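Uncharacterized protein lp_2219 (Lactobacillus plantarum, PDB 3HFQ) is of unknown function but folds as a seven-bladed beta-propeller of the lactonase family, which is consistent with, though no proof of, hydrolysis of a sugar lactone. Local coordinates at residues V112-A117 and T122-V127; N152-I157 and G173-Q178; F253-N258 and G320-L325; V300-Q305 and T311-D316. The protein carries 1 engineered substitution. One frame throughout, in Å; residues are numbered along the deposited sequence.

In the fold
The four contacts fall into two pairs on opposite sides of the propeller. Contacts 1 and 2 lie in successive blades, their centres about 14 Å apart. They meet where Thr124 OG1 bonds to Gly173 O (2.8 Å) and Asp125 OD2 to Leu175 N (3.2 Å). Contacts 3 and 4 have centres about 8 Å apart, and along the chain contact 4 is nested inside the loop that contact 3 closes. Contact 3 bridges two blades; contact 4 is a hairpin within the second of them, and Tyr255 OH joins the two by bonding to Arg315 NE (2.7 Å). Contacts 1 and 3 have centres about 35 Å apart, so the pairs sample remote parts of the ring.

Contact 1. Residues V112-A117 and T122-V127; sequences VMKIAA and TLTDTV
Val112 faces Thr124 and Asp125 together, so the antiparallel register of 112-115 and 122-127 slips by one residue in a classic beta bulge. The axes of the short strands run at 143° to each other. Val112 O accepts two bonds, from Thr124 N at 2.9 Å and from Asp125 N at 3.2 Å, while Val112 N donates to Asp125 O. Past the bulge Met113 and Leu123 form a non-hydrogen-bonded pair, and Lys114 and Thr122 a hydrogen-bonded one with Lys114 N 2.8 Å from Thr122 O. A water extends this last pair, donating to Lys114 O and sitting 2.6 Å from Thr122 OG1.

These are the two outer strands of a four-stranded propeller blade, joined as a beta hairpin, with 121-128 at its outer edge. Val112, a branched residue suited to a strand, is buried against Leu99 and Tyr101 of strand 99-104. Thr124 has its hydroxyl between the backbone N and the carbonyl carbon (chi1 56°), beside Val112 O, and from there OG1 bonds to Gly173 O in the next blade. Its methyl CG2 lies 3.8 Å from Lys114 CG. The extended lysine chain runs alongside Thr122, both pointing the same way, so its methylenes pack on the threonines. On the other face the CG of Met113, a selenomethionine, meets Leu123 CD1 at 4.2 Å.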
loop_
_atom_site.group_PDB
_atom_site.type_symbol
_atom_site.label_atom_id
_atom_site.label_comp_id
_atom_site.label_asym_id
_atom_site.label_seq_id
_atom_site.Cartn_x
_atom_site.Cartn_y
_atom_site.Cartn_z
ATOM N N VAL A 112 -2.806 5.474 -15.885
ATOM C CA VAL A 112 -1.400 5.325 -16.240
ATOM C C VAL A 112 -0.871 6.673 -16.712
ATOM O O VAL A 112 -1.536 7.380 -17.471
ATOM C CB VAL A 112 -1.215 4.301 -17.384
ATOM C CG1 VAL A 112 0.278 4.067 -17.645
ATOM C CG2 VAL A 112 -1.919 2.997 -17.034
HETATM N N MSE A 113 0.322 7.031 -16.249
HETATM C CA MSE A 113 0.962 8.286 -16.621
HETATM C C MSE A 113 2.395 7.977 -17.024
HETATM O O MSE A 113 2.988 7.025 -16.517
HETATM C CB MSE A 113 0.961 9.251 -15.428
HETATM C CG MSE A 113 -0.420 9.743 -15.035
HETATM SE SE MSE A 113 -0.492 10.303 -13.194
HETATM C CE MSE A 113 -2.412 10.347 -12.951
ATOM N N LYS A 114 2.954 8.769 -17.934
ATOM C CA LYS A 114 4.332 8.544 -18.360
ATOM C C LYS A 114 5.255 9.568 -17.706
ATOM O O LYS A 114 4.886 10.727 -17.535
ATOM C CB LYS A 114 4.442 8.612 -19.890
ATOM C CG LYS A 114 4.018 9.929 -20.513
ATOM C CD LYS A 114 4.113 9.860 -22.036
ATOM C CE LYS A 114 3.762 11.194 -22.682
ATOM N NZ LYS A 114 3.771 11.115 -24.171
ATOM N N ILE A 115 6.454 9.127 -17.339
ATOM C CA ILE A 115 7.428 9.992 -16.682
ATOM C C ILE A 115 8.350 10.670 -17.695
ATOM O O ILE A 115 8.990 10.005 -18.506
ATOM C CB ILE A 115 8.295 9.177 -15.694
ATOM C CG1 ILE A 115 7.391 8.393 -14.739
ATOM C CG2 ILE A 115 9.223 10.095 -14.924
ATOM C CD1 ILE A 115 8.128 7.370 -13.896
ATOM N N ALA A 116 8.412 11.997 -17.644
ATOM C CA ALA A 116 9.275 12.753 -18.547
ATOM C C ALA A 116 10.708 12.683 -18.031
ATOM O O ALA A 116 10.956 12.172 -16.940
ATOM C CB ALA A 116 8.816 14.207 -18.628
ATOM N N ALA A 117 11.645 13.205 -18.814
ATOM C CA ALA A 117 13.057 13.183 -18.444
ATOM C C ALA A 117 13.357 13.825 -17.088
ATOM O O ALA A 117 14.287 13.413 -16.398
ATOM C CB ALA A 117 13.884 13.861 -19.534
ATOM N N THR A 122 2.582 12.854 -17.329
ATOM C CA THR A 122 1.600 13.117 -18.377
ATOM C C THR A 122 0.649 11.925 -18.424
ATOM O O THR A 122 1.085 10.774 -18.520
ATOM C CB THR A 122 2.248 13.262 -19.764
ATOM O OG1 THR A 122 3.255 14.281 -19.724
ATOM C CG2 THR A 122 1.196 13.643 -20.803
ATOM N N LEU A 123 -0.648 12.202 -18.357
ATOM C CA LEU A 123 -1.666 11.151 -18.392
ATOM C C LEU A 123 -1.689 10.445 -19.746
ATOM O O LEU A 123 -1.618 11.093 -20.792
ATOM C CB LEU A 123 -3.043 11.758 -18.116
ATOM C CG LEU A 123 -4.247 10.814 -18.103
ATOM C CD1 LEU A 123 -4.145 9.855 -16.922
ATOM C CD2 LEU A 123 -5.528 11.639 -18.014
ATOM N N THR A 124 -1.794 9.118 -19.725
ATOM C CA THR A 124 -1.842 8.342 -20.959
ATOM C C THR A 124 -3.086 7.464 -21.075
ATOM O O THR A 124 -3.614 7.280 -22.171
ATOM C CB THR A 124 -0.607 7.414 -21.116
ATOM O OG1 THR A 124 -0.488 6.565 -19.968
ATOM C CG2 THR A 124 0.672 8.237 -21.282
ATOM N N ASP A 125 -3.565 6.934 -19.952
ATOM C CA ASP A 125 -4.724 6.043 -19.999
ATOM C C ASP A 125 -5.526 6.017 -18.696
ATOM O O ASP A 125 -4.972 6.160 -17.607
ATOM C CB ASP A 125 -4.223 4.636 -20.345
ATOM C CG ASP A 125 -5.338 3.677 -20.749
ATOM O OD1 ASP A 125 -6.365 4.125 -21.302
ATOM O OD2 ASP A 125 -5.167 2.458 -20.535
ATOM N N THR A 126 -6.839 5.854 -18.828
ATOM C CA THR A 126 -7.742 5.768 -17.686
ATOM C C THR A 126 -8.694 4.615 -17.976
ATOM O O THR A 126 -9.536 4.703 -18.872
ATOM C CB THR A 126 -8.570 7.058 -17.496
ATOM O OG1 THR A 126 -7.691 8.172 -17.304
ATOM C CG2 THR A 126 -9.474 6.934 -16.270
ATOM N N VAL A 127 -8.536 3.525 -17.232
ATOM C CA VAL A 127 -9.373 2.347 -17.412
ATOM C C VAL A 127 -10.542 2.378 -16.434
ATOM O O VAL A 127 -10.342 2.458 -15.221
ATOM C CB VAL A 127 -8.549 1.060 -17.196
ATOM C CG1 VAL A 127 -9.451 -0.166 -17.255
ATOM C CG2 VAL A 127 -7.465 0.970 -18.264
HETATM O O HOH W 1 5.524 13.125 -19.097
#

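Contact 2. Residues N152-I157 and G173-Q178; sequences NRLAVI and GQLSEQ
Arg153 and Gln178 meet through the shapes of their chains. Arg153 has CG anti to its carbonyl carbon (chi1 -62°) and runs out extended as far as NE, which carries the guanidinium across to the edge strand. Gln178 starts with CG anti to the backbone N, then bends at chi2 (63°), and this turn lays its amide beside Arg153 NH1. NH1 is 3.5 Å from Gln178 CD and 3.7 Å from Gln178 CG, and the guanidinium and amide planes are 41° apart, so the two groups are in oblique van der Waals contact and not hydrogen-bonded to each other. Asn168 links them instead: its OD1 bonds to Arg153 NH1 and its ND2 to Gln178 OE1. Arg153 NE also forms a salt bridge with Asp151, while Arg153 NH2 and Gln178 NE2 bond to Thr218 O and Thr220 O.

The second piece is apolar. Leu154 CD2 lies 3.8 Å from both Leu175 CD1 and Leu175 CD2, the two leucines crossing at their ends. Strands 154-158 and 175-182 belong to one propeller blade but are not neighbours in it; strand 163-169 runs between them, so these side chains span it, and Leu175 also rests on Tyr167. With an alanine in place of Gln178, Thr220 O and Asn168 ND2 would probably each lose a partner, and Arg153 NH1 the amide that packs against it. A long cationic chain and a neutral amide suit this place: the two share Asn168, each has further partners of its own, and the arginine's charge is probably balanced mainly by Asp151.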
loop_
_atom_site.group_PDB
_atom_site.type_symbol
_atom_site.label_atom_id
_atom_site.label_comp_id
_atom_site.label_asym_id
_atom_site.label_seq_id
_atom_site.Cartn_x
_atom_site.Cartn_y
_atom_site.Cartn_z
ATOM N N ASN A 152 6.082 -8.430 -14.852
ATOM C CA ASN A 152 5.765 -7.068 -15.251
ATOM C C ASN A 152 4.418 -6.758 -15.889
ATOM O O ASN A 152 4.304 -5.843 -16.704
ATOM C CB ASN A 152 6.906 -6.527 -16.111
ATOM C CG ASN A 152 8.193 -6.388 -15.320
ATOM O OD1 ASN A 152 8.280 -5.572 -14.402
ATOM N ND2 ASN A 152 9.189 -7.197 -15.656
ATOM N N ARG A 153 3.400 -7.529 -15.521
ATOM C CA ARG A 153 2.054 -7.251 -15.984
ATOM C C ARG A 153 1.552 -6.392 -14.819
ATOM O O ARG A 153 2.295 -6.181 -13.857
ATOM C CB ARG A 153 1.236 -8.537 -16.112
ATOM C CG ARG A 153 1.794 -9.538 -17.133
ATOM C CD ARG A 153 0.888 -10.758 -17.211
ATOM N NE ARG A 153 1.542 -11.934 -17.791
ATOM C CZ ARG A 153 1.384 -12.354 -19.043
ATOM N NH1 ARG A 153 0.592 -11.700 -19.879
ATOM N NH2 ARG A 153 2.005 -13.457 -19.454
ATOM N N LEU A 154 0.325 -5.888 -14.884
ATOM C CA LEU A 154 -0.180 -5.043 -13.805
ATOM C C LEU A 154 -1.371 -5.664 -13.094
ATOM O O LEU A 154 -2.387 -5.963 -13.714
ATOM C CB LEU A 154 -0.588 -3.663 -14.340
ATOM C CG LEU A 154 -0.947 -2.613 -13.281
ATOM C CD1 LEU A 154 0.345 -2.052 -12.679
ATOM C CD2 LEU A 154 -1.769 -1.474 -13.907
ATOM N N ALA A 155 -1.232 -5.865 -11.789
ATOM C CA ALA A 155 -2.310 -6.425 -10.987
ATOM C C ALA A 155 -3.144 -5.246 -10.506
ATOM O O ALA A 155 -2.609 -4.300 -9.926
ATOM C CB ALA A 155 -1.741 -7.193 -9.802
ATOM N N VAL A 156 -4.448 -5.303 -10.761
ATOM C CA VAL A 156 -5.372 -4.238 -10.378
ATOM C C VAL A 156 -6.490 -4.847 -9.531
ATOM O O VAL A 156 -7.211 -5.728 -9.988
ATOM C CB VAL A 156 -5.958 -3.557 -11.644
ATOM C CG1 VAL A 156 -6.958 -2.468 -11.254
ATOM C CG2 VAL A 156 -4.823 -2.959 -12.476
ATOM N N ILE A 157 -6.630 -4.369 -8.299
ATOM C CA ILE A 157 -7.626 -4.911 -7.376
ATOM C C ILE A 157 -8.877 -4.055 -7.207
ATOM O O ILE A 157 -8.787 -2.871 -6.901
ATOM C CB ILE A 157 -6.991 -5.129 -5.986
ATOM C CG1 ILE A 157 -5.743 -6.005 -6.125
ATOM C CG2 ILE A 157 -7.999 -5.768 -5.040
ATOM C CD1 ILE A 157 -4.935 -6.129 -4.845
ATOM N N GLY A 173 1.952 3.244 -22.550
ATOM C CA GLY A 173 1.208 3.494 -21.328
ATOM C C GLY A 173 -0.275 3.156 -21.309
ATOM O O GLY A 173 -1.065 3.901 -20.733
ATOM N N GLN A 174 -0.662 2.050 -21.939
ATOM C CA GLN A 174 -2.062 1.629 -21.933
ATOM C C GLN A 174 -2.166 0.224 -21.366
ATOM O O GLN A 174 -1.216 -0.551 -21.436
ATOM C CB GLN A 174 -2.668 1.625 -23.337
ATOM C CG GLN A 174 -2.752 2.977 -24.010
ATOM C CD GLN A 174 -1.595 3.217 -24.948
ATOM O OE1 GLN A 174 -1.050 2.278 -25.525
ATOM N NE2 GLN A 174 -1.225 4.482 -25.124
ATOM N N LEU A 175 -3.332 -0.102 -20.818
ATOM C CA LEU A 175 -3.557 -1.419 -20.241
ATOM C C LEU A 175 -4.499 -2.227 -21.126
ATOM O O LEU A 175 -5.340 -1.664 -21.825
ATOM C CB LEU A 175 -4.177 -1.284 -18.845
ATOM C CG LEU A 175 -3.485 -0.362 -17.837
ATOM C CD1 LEU A 175 -4.246 -0.403 -16.521
ATOM C CD2 LEU A 175 -2.043 -0.797 -17.629
ATOM N N SER A 176 -4.344 -3.547 -21.094
ATOM C CA SER A 176 -5.200 -4.452 -21.858
ATOM C C SER A 176 -5.344 -5.704 -20.995
ATOM O O SER A 176 -4.344 -6.286 -20.575
ATOM C CB SER A 176 -4.566 -4.787 -23.206
ATOM O OG SER A 176 -5.536 -5.338 -24.082
ATOM N N GLU A 177 -6.584 -6.115 -20.729
ATOM C CA GLU A 177 -6.839 -7.259 -19.854
ATOM C C GLU A 177 -6.227 -8.596 -20.259
ATOM O O GLU A 177 -6.191 -8.956 -21.437
ATOM C CB GLU A 177 -8.349 -7.446 -19.634
ATOM C CG GLU A 177 -9.086 -8.123 -20.783
ATOM C CD GLU A 177 -9.519 -7.161 -21.872
ATOM O OE1 GLU A 177 -9.002 -6.022 -21.916
ATOM O OE2 GLU A 177 -10.378 -7.553 -22.692
ATOM N N GLN A 178 -5.758 -9.327 -19.250
ATOM C CA GLN A 178 -5.142 -10.641 -19.429
ATOM C C GLN A 178 -5.959 -11.692 -18.674
ATOM O O GLN A 178 -6.203 -12.787 -19.181
ATOM C CB GLN A 178 -3.708 -10.616 -18.891
ATOM C CG GLN A 178 -2.962 -11.952 -18.928
ATOM C CD GLN A 178 -2.764 -12.488 -20.332
ATOM O OE1 GLN A 178 -2.671 -11.724 -21.293
ATOM N NE2 GLN A 178 -2.681 -13.812 -20.457
#

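Contact 3. Residues F253-N258 and G320-L325; sequences FLYVSN and GKLSLL
The polar link between Tyr255 and Gly320 is a single short bond: Tyr255 OH donates to Gly320 O at 2.6 Å. The hydroxyl lies in the carbonyl plane on a lone pair, with a C=O...O angle of 120°, and the carbonyl in turn sits near the plane of the tyrosine ring, at its edge. Chi1 of -57° sets CG of Tyr255 anti to its carbonyl carbon and sends the ring across to the loop. The same OH also bonds to Arg315 NE, so the buried phenol oxygen has two partners.

A CH-pi contact lies beside it. Gly320 CA sits over the centre of the Phe253 ring, 3.6 Å from its centroid and only 7° off the normal, with Gly320 N 3.7 Å from Phe253 CZ. Only a residue without a side chain fits so close, since a CB here would fall about 2.4 Å from Phe253 CG; the positive phi of Gly320 is likewise easiest for glycine.

The apolar share falls to Leu322, whose CD2 touches Tyr255 CE2 at 4.0 Å, the two side chains crossing at an angle. Leu322 N bonds to Gln279 of the blade that carries the aromatics. Blade-to-blade packing of this kind is typical of a beta-propeller: Phe253 and Tyr255, on the second strand of one blade, meet the loop and outermost strand of the next.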
loop_
_atom_site.group_PDB
_atom_site.type_symbol
_atom_site.label_atom_id
_atom_site.label_comp_id
_atom_site.label_asym_id
_atom_site.label_seq_id
_atom_site.Cartn_x
_atom_site.Cartn_y
_atom_site.Cartn_z
ATOM N N PHE A 253 8.023 -14.479 6.174
ATOM C CA PHE A 253 7.010 -13.906 7.046
ATOM C C PHE A 253 6.107 -12.877 6.382
ATOM O O PHE A 253 6.577 -11.984 5.674
ATOM C CB PHE A 253 7.695 -13.306 8.273
ATOM C CG PHE A 253 8.418 -14.327 9.104
ATOM C CD1 PHE A 253 7.714 -15.182 9.943
ATOM C CD2 PHE A 253 9.798 -14.476 9.000
ATOM C CE1 PHE A 253 8.372 -16.175 10.667
ATOM C CE2 PHE A 253 10.468 -15.468 9.720
ATOM C CZ PHE A 253 9.753 -16.318 10.553
ATOM N N LEU A 254 4.806 -13.021 6.621
ATOM C CA LEU A 254 3.795 -12.127 6.065
ATOM C C LEU A 254 3.201 -11.278 7.186
ATOM O O LEU A 254 2.951 -11.773 8.288
ATOM C CB LEU A 254 2.684 -12.942 5.395
ATOM C CG LEU A 254 1.611 -12.192 4.596
ATOM C CD1 LEU A 254 2.220 -11.643 3.303
ATOM C CD2 LEU A 254 0.474 -13.142 4.260
ATOM N N TYR A 255 2.976 -9.999 6.905
ATOM C CA TYR A 255 2.415 -9.091 7.895
ATOM C C TYR A 255 1.193 -8.366 7.335
ATOM O O TYR A 255 1.157 -8.030 6.153
ATOM C CB TYR A 255 3.473 -8.060 8.328
ATOM C CG TYR A 255 4.752 -8.670 8.875
ATOM C CD1 TYR A 255 5.685 -9.269 8.024
ATOM C CD2 TYR A 255 5.004 -8.696 10.247
ATOM C CE1 TYR A 255 6.829 -9.888 8.531
ATOM C CE2 TYR A 255 6.144 -9.312 10.763
ATOM C CZ TYR A 255 7.051 -9.909 9.900
ATOM O OH TYR A 255 8.155 -10.568 10.405
ATOM N N VAL A 256 0.189 -8.139 8.178
ATOM C CA VAL A 256 -1.005 -7.415 7.749
ATOM C C VAL A 256 -1.500 -6.534 8.895
ATOM O O VAL A 256 -1.388 -6.909 10.062
ATOM C CB VAL A 256 -2.135 -8.387 7.301
ATOM C CG1 VAL A 256 -2.619 -9.224 8.472
ATOM C CG2 VAL A 256 -3.287 -7.602 6.691
ATOM N N SER A 257 -2.013 -5.348 8.571
ATOM C CA SER A 257 -2.518 -4.456 9.606
ATOM C C SER A 257 -4.041 -4.528 9.689
ATOM O O SER A 257 -4.727 -4.698 8.677
ATOM C CB SER A 257 -2.064 -3.011 9.348
ATOM O OG SER A 257 -2.563 -2.516 8.118
ATOM N N ASN A 258 -4.557 -4.405 10.908
ATOM C CA ASN A 258 -5.989 -4.468 11.164
ATOM C C ASN A 258 -6.514 -3.159 11.748
ATOM O O ASN A 258 -6.053 -2.719 12.802
ATOM C CB ASN A 258 -6.297 -5.605 12.150
ATOM C CG ASN A 258 -6.020 -6.981 11.568
ATOM O OD1 ASN A 258 -5.137 -7.705 12.034
ATOM N ND2 ASN A 258 -6.773 -7.347 10.546
ATOM N N GLY A 320 10.789 -13.698 12.961
ATOM C CA GLY A 320 9.833 -12.805 12.328
ATOM C C GLY A 320 8.926 -12.060 13.295
ATOM O O GLY A 320 8.159 -11.187 12.886
ATOM N N LYS A 321 9.010 -12.385 14.580
ATOM C CA LYS A 321 8.158 -11.730 15.566
ATOM C C LYS A 321 8.581 -10.304 15.910
ATOM O O LYS A 321 9.736 -9.915 15.729
ATOM C CB LYS A 321 8.059 -12.590 16.829
ATOM C CG LYS A 321 7.343 -13.916 16.569
ATOM C CD LYS A 321 7.035 -14.672 17.850
ATOM C CE LYS A 321 6.223 -15.926 17.551
ATOM N NZ LYS A 321 5.884 -16.691 18.786
ATOM N N LEU A 322 7.625 -9.529 16.411
ATOM C CA LEU A 322 7.864 -8.131 16.748
ATOM C C LEU A 322 7.752 -7.825 18.240
ATOM O O LEU A 322 7.108 -8.554 18.994
ATOM C CB LEU A 322 6.862 -7.252 15.987
ATOM C CG LEU A 322 6.655 -7.548 14.495
ATOM C CD1 LEU A 322 5.512 -6.687 13.954
ATOM C CD2 LEU A 322 7.943 -7.289 13.727
ATOM N N SER A 323 8.390 -6.736 18.653
ATOM C CA SER A 323 8.336 -6.290 20.040
ATOM C C SER A 323 8.426 -4.769 20.040
ATOM O O SER A 323 9.226 -4.179 19.309
ATOM C CB SER A 323 9.473 -6.905 20.869
ATOM O OG SER A 323 10.743 -6.447 20.446
ATOM N N LEU A 324 7.584 -4.143 20.856
ATOM C CA LEU A 324 7.530 -2.691 20.955
ATOM C C LEU A 324 8.835 -2.028 21.392
ATOM O O LEU A 324 9.498 -2.487 22.319
ATOM C CB LEU A 324 6.413 -2.288 21.923
ATOM C CG LEU A 324 6.177 -0.795 22.167
ATOM C CD1 LEU A 324 5.799 -0.118 20.859
ATOM C CD2 LEU A 324 5.072 -0.611 23.199
ATOM N N LEU A 325 9.189 -0.936 20.717
ATOM C CA LEU A 325 10.390 -0.175 21.053
ATOM C C LEU A 325 9.998 1.244 21.440
ATOM O O LEU A 325 10.446 1.771 22.459
ATOM C CB LEU A 325 11.361 -0.120 19.867
ATOM C CG LEU A 325 12.227 -1.354 19.603
ATOM C CD1 LEU A 325 13.082 -1.108 18.364
ATOM C CD2 LEU A 325 13.117 -1.635 20.818
#

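Contact 4. Residues V300-Q305 and T311-D316; sequences VVVVNQ and TLYARD
A beta hairpin of the last blade in the chain, formed by strands 299-304 and 309-315, pairs Val300 with Tyr313, Val301 with Leu312 and Val302 with Thr311. The axes are antiparallel at 156°. Val300 and Val302 each make a two-bond pair: Tyr313 N is 2.9 Å from Val300 O, and Thr311 N is 2.8 Å from Val302 O, each with its return bond. Val301 and Leu312, the non-hydrogen-bonded pair between them, meet on the other face with Val301 CG2 3.7 Å from Leu312 CD1.

On the face of Val300, Val302, Thr311 and Tyr313, Val302 is the hub. With chi1 at 58°, its CG1 is flanked by the backbone N and the carbonyl carbon, which turns this methyl to Tyr313 CE1 and Thr311 CB, both at 3.6 Å. The phenol ring is flanked by Val300 CG1, 4.0 Å from Tyr313 CD1, while Thr311 CG2 sits above one of its faces, displaced to the rim. Branched residues suit this buried strand, and the tyrosine adds a polar end: its OH bonds to Ser282 O of the preceding blade. Cutting Tyr313 back to an alanine is likely to open a gap beside Val302 CG1 and leave Ser282 O without this donor.

Thr311 OG1 reaches the same neighbour through Thr283 O, and Asn304 OD1 through Thr283 OG1. Strand 299-304 is flanked by 290-293, strand 309-315 by 322-330, and Val301 and Val303 pack on Phe339 and Val337 of strand 334-339, the C-terminal strand that completes the first blade and closes the ring.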
loop_
_atom_site.group_PDB
_atom_site.type_symbol
_atom_site.label_atom_id
_atom_site.label_comp_id
_atom_site.label_asym_id
_atom_site.label_seq_id
_atom_site.Cartn_x
_atom_site.Cartn_y
_atom_site.Cartn_z
ATOM N N VAL A 300 10.115 -2.436 12.154
ATOM C CA VAL A 300 8.840 -2.216 11.488
ATOM C C VAL A 300 8.287 -0.909 12.038
ATOM O O VAL A 300 8.370 -0.652 13.241
ATOM C CB VAL A 300 7.810 -3.323 11.775
ATOM C CG1 VAL A 300 6.436 -2.892 11.258
ATOM C CG2 VAL A 300 8.235 -4.625 11.103
ATOM N N VAL A 301 7.757 -0.077 11.153
ATOM C CA VAL A 301 7.158 1.190 11.556
ATOM C C VAL A 301 5.720 1.184 11.064
ATOM O O VAL A 301 5.460 0.866 9.908
ATOM C CB VAL A 301 7.902 2.399 10.934
ATOM C CG1 VAL A 301 7.107 3.684 11.165
ATOM C CG2 VAL A 301 9.281 2.523 11.551
ATOM N N VAL A 302 4.789 1.514 11.952
ATOM C CA VAL A 302 3.378 1.561 11.602
ATOM C C VAL A 302 2.842 2.937 11.977
ATOM O O VAL A 302 3.328 3.555 12.924
ATOM C CB VAL A 302 2.559 0.489 12.377
ATOM C CG1 VAL A 302 2.714 0.695 13.872
ATOM C CG2 VAL A 302 1.078 0.566 11.988
ATOM N N VAL A 303 1.868 3.427 11.220
ATOM C CA VAL A 303 1.261 4.719 11.530
ATOM C C VAL A 303 -0.216 4.502 11.784
ATOM O O VAL A 303 -0.855 3.701 11.106
ATOM C CB VAL A 303 1.420 5.756 10.387
ATOM C CG1 VAL A 303 2.870 6.174 10.265
ATOM C CG2 VAL A 303 0.908 5.186 9.069
ATOM N N ASN A 304 -0.747 5.212 12.776
ATOM C CA ASN A 304 -2.154 5.112 13.135
ATOM C C ASN A 304 -2.867 6.382 12.708
ATOM O O ASN A 304 -2.550 7.478 13.170
ATOM C CB ASN A 304 -2.293 4.900 14.642
ATOM C CG ASN A 304 -1.671 3.597 15.098
ATOM O OD1 ASN A 304 -2.213 2.520 14.853
ATOM N ND2 ASN A 304 -0.518 3.688 15.753
ATOM N N GLN A 305 -3.844 6.207 11.827
ATOM C CA GLN A 305 -4.628 7.293 11.254
ATOM C C GLN A 305 -5.411 8.182 12.218
ATOM O O GLN A 305 -5.308 9.410 12.154
ATOM C CB GLN A 305 -5.586 6.702 10.212
ATOM C CG GLN A 305 -6.462 7.704 9.492
ATOM C CD GLN A 305 -7.382 7.047 8.471
ATOM O OE1 GLN A 305 -8.228 7.705 7.872
ATOM N NE2 GLN A 305 -7.216 5.746 8.269
ATOM N N THR A 311 4.419 4.026 15.500
ATOM C CA THR A 311 4.998 3.094 16.459
ATOM C C THR A 311 6.164 2.349 15.832
ATOM O O THR A 311 6.102 1.949 14.666
ATOM C CB THR A 311 3.941 2.076 16.928
ATOM O OG1 THR A 311 2.815 2.778 17.471
ATOM C CG2 THR A 311 4.515 1.151 17.997
ATOM N N LEU A 312 7.225 2.168 16.611
ATOM C CA LEU A 312 8.417 1.469 16.145
ATOM C C LEU A 312 8.560 0.125 16.845
ATOM O O LEU A 312 8.446 0.043 18.071
ATOM C CB LEU A 312 9.674 2.304 16.422
ATOM C CG LEU A 312 11.007 1.611 16.108
ATOM C CD1 LEU A 312 11.152 1.431 14.604
ATOM C CD2 LEU A 312 12.168 2.432 16.647
ATOM N N TYR A 313 8.810 -0.921 16.061
ATOM C CA TYR A 313 9.008 -2.266 16.596
ATOM C C TYR A 313 10.364 -2.791 16.184
ATOM O O TYR A 313 10.918 -2.385 15.164
ATOM C CB TYR A 313 8.014 -3.283 16.025
ATOM C CG TYR A 313 6.560 -2.980 16.193
ATOM C CD1 TYR A 313 5.842 -2.364 15.170
ATOM C CD2 TYR A 313 5.874 -3.381 17.340
ATOM C CE1 TYR A 313 4.478 -2.150 15.283
ATOM C CE2 TYR A 313 4.508 -3.168 17.466
ATOM C CZ TYR A 313 3.816 -2.563 16.427
ATOM O OH TYR A 313 2.460 -2.377 16.519
ATOM N N ALA A 314 10.883 -3.714 16.982
ATOM C CA ALA A 314 12.121 -4.379 16.658
ATOM C C ALA A 314 11.566 -5.664 16.048
ATOM O O ALA A 314 10.517 -6.147 16.476
ATOM C CB ALA A 314 12.913 -4.695 17.918
ATOM N N ARG A 315 12.242 -6.202 15.044
ATOM C CA ARG A 315 11.789 -7.430 14.402
ATOM C C ARG A 315 12.907 -8.467 14.413
ATOM O O ARG A 315 14.013 -8.190 13.958
ATOM C CB ARG A 315 11.371 -7.147 12.953
ATOM C CG ARG A 315 11.125 -8.411 12.125
ATOM C CD ARG A 315 10.718 -8.095 10.682
ATOM N NE ARG A 315 10.470 -9.318 9.923
ATOM C CZ ARG A 315 11.409 -10.035 9.312
ATOM N NH1 ARG A 315 12.681 -9.654 9.348
ATOM N NH2 ARG A 315 11.076 -11.153 8.681
ATOM N N ASP A 316 12.618 -9.656 14.936
ATOM C CA ASP A 316 13.609 -10.730 14.981
ATOM C C ASP A 316 13.764 -11.271 13.562
ATOM O O ASP A 316 12.779 -11.655 12.928
ATOM C CB ASP A 316 13.144 -11.842 15.927
ATOM C CG ASP A 316 14.214 -12.895 16.165
ATOM O OD1 ASP A 316 14.554 -13.635 15.217
ATOM O OD2 ASP A 316 14.721 -12.974 17.302
#